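PDB 2FPH: ylmH from Streptococcus pneumoniae, which probably acts in bacterial cell division and may bind nucleic acid through an RRM-like domain. Local coordinates for residues 78-81 with 82-85. Sequence-based numbering, arbitrary orientation.
Sequences PEFS and DFEI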
loop_
_atom_site.group_PDB
_atom_site.type_symbol
_atom_site.label_atom_id
_atom_site.label_comp_id
_atom_site.label_asym_id
_atom_site.label_seq_id
_atom_site.Cartn_x
_atom_site.Cartn_y
_atom_site.Cartn_z
ATOM N N PRO A 78 8.639 15.450 -2.644
ATOM C CA PRO A 78 8.434 14.046 -2.191
ATOM C C PRO A 78 9.674 13.147 -2.330
ATOM O O PRO A 78 10.362 13.236 -3.349
ATOM C CB PRO A 78 7.312 13.520 -3.073
ATOM C CG PRO A 78 6.838 14.826 -3.893
ATOM C CD PRO A 78 8.016 15.657 -3.950
ATOM N N GLU A 79 9.942 12.330 -1.312
ATOM C CA GLU A 79 10.973 11.316 -1.340
ATOM C C GLU A 79 10.291 9.987 -1.018
ATOM O O GLU A 79 9.172 9.987 -0.476
ATOM C CB GLU A 79 12.088 11.587 -0.306
ATOM C CG GLU A 79 13.138 12.602 -0.743
ATOM C CD GLU A 79 14.409 12.481 0.073
ATOM O OE1 GLU A 79 14.294 12.319 1.307
ATOM O OE2 GLU A 79 15.527 12.520 -0.519
ATOM N N PHE A 80 10.932 8.859 -1.347
ATOM C CA PHE A 80 10.268 7.574 -1.150
ATOM C C PHE A 80 9.850 7.359 0.314
ATOM O O PHE A 80 8.804 6.770 0.622
ATOM C CB PHE A 80 11.165 6.430 -1.575
ATOM C CG PHE A 80 10.509 5.118 -1.455
ATOM C CD1 PHE A 80 9.378 4.825 -2.217
ATOM C CD2 PHE A 80 10.938 4.210 -0.523
ATOM C CE1 PHE A 80 8.770 3.608 -2.093
ATOM C CE2 PHE A 80 10.319 2.990 -0.413
ATOM C CZ PHE A 80 9.231 2.697 -1.194
ATOM N N SER A 81 10.654 7.870 1.262
ATOM C CA SER A 81 10.298 7.740 2.651
ATOM C C SER A 81 8.921 8.367 3.023
ATOM O O SER A 81 8.294 7.919 3.980
ATOM C CB SER A 81 11.425 8.259 3.568
ATOM O OG SER A 81 11.608 9.625 3.408
ATOM N N ASP A 82 8.474 9.388 2.271
ATOM C CA ASP A 82 7.201 10.060 2.504
ATOM C C ASP A 82 5.998 9.106 2.256
ATOM O O ASP A 82 4.906 9.381 2.694
ATOM C CB ASP A 82 7.087 11.273 1.610
ATOM C CG ASP A 82 8.064 12.357 1.975
ATOM O OD1 ASP A 82 8.228 12.600 3.187
ATOM O OD2 ASP A 82 8.640 13.040 1.100
ATOM N N PHE A 83 6.209 7.980 1.549
ATOM C CA PHE A 83 5.135 6.985 1.418
ATOM C C PHE A 83 4.953 6.009 2.609
ATOM O O PHE A 83 3.941 5.242 2.711
ATOM C CB PHE A 83 5.316 6.136 0.140
ATOM C CG PHE A 83 5.264 6.918 -1.129
ATOM C CD1 PHE A 83 4.054 7.298 -1.679
ATOM C CD2 PHE A 83 6.434 7.297 -1.791
ATOM C CE1 PHE A 83 3.992 8.011 -2.823
ATOM C CE2 PHE A 83 6.363 8.040 -2.979
ATOM C CZ PHE A 83 5.116 8.374 -3.506
ATOM N N GLU A 84 5.903 6.037 3.529
ATOM C CA GLU A 84 5.791 5.269 4.782
ATOM C C GLU A 84 5.526 3.782 4.477
ATOM O O GLU A 84 4.605 3.167 5.041
ATOM C CB GLU A 84 4.719 5.890 5.691
ATOM C CG GLU A 84 5.086 7.274 6.212
ATOM C CD GLU A 84 4.110 7.901 7.173
ATOM O OE1 GLU A 84 3.218 7.234 7.716
ATOM O OE2 GLU A 84 4.217 9.138 7.373
ATOM N N ILE A 85 6.315 3.226 3.554
ATOM C CA ILE A 85 6.216 1.804 3.174
ATOM C C ILE A 85 7.464 1.080 3.604
ATOM O O ILE A 85 8.578 1.565 3.347
ATOM C CB ILE A 85 5.991 1.635 1.634
ATOM C CG1 ILE A 85 4.641 2.262 1.216
ATOM C CG2 ILE A 85 5.901 0.147 1.264
ATOM C CD1 ILE A 85 4.513 2.450 -0.279
HETATM O O HOH W 1 8.572 4.468 2.248
#
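Asp82 meets Glu79 through both its side chain and its backbone. Carboxylate oxygen OD2 of Asp82 accepts the amide N of Glu79 at 2.8 Å; the N-H...O angle of 164° is nearly straight, although the donor arrives on the anti side and out of the carboxylate plane. A chi1 of -68° sets CG beside the Asp82 backbone N, which lets OD2 fold back to Glu79 N. In the opposite direction, main chain to main chain, Asp82 N donates to Glu79 O at 2.9 Å. Phe83 repeats the i-to-i+3 spacing: its N reaches Phe80 O at 3.0 Å, and the same carbonyl lies near the plane of the Phe83 ring, at its edge. The two phenyl side chains cross at about a right angle, CD1 of Phe80 lying 3.9 Å from CD2 of Phe83; Phe61 packs edge-to-face on Phe83. Glu84 N then donates to Ser81 O at 3.1 Å, and its positive phi of 54° marks where the chain bends into strand 85-91. At Ile85 a water accepts the backbone N and donates to Phe80 O, bridging turn and strand. Three successive i+3 to i backbone bonds make a run of overlapping beta turns in the loop between strands 69-72 and 85-91. Phe80 O thus serves two donors, while the Asp82 carboxylate binds the amide of the turn's first residue and would probably be stabilised as an anion by it.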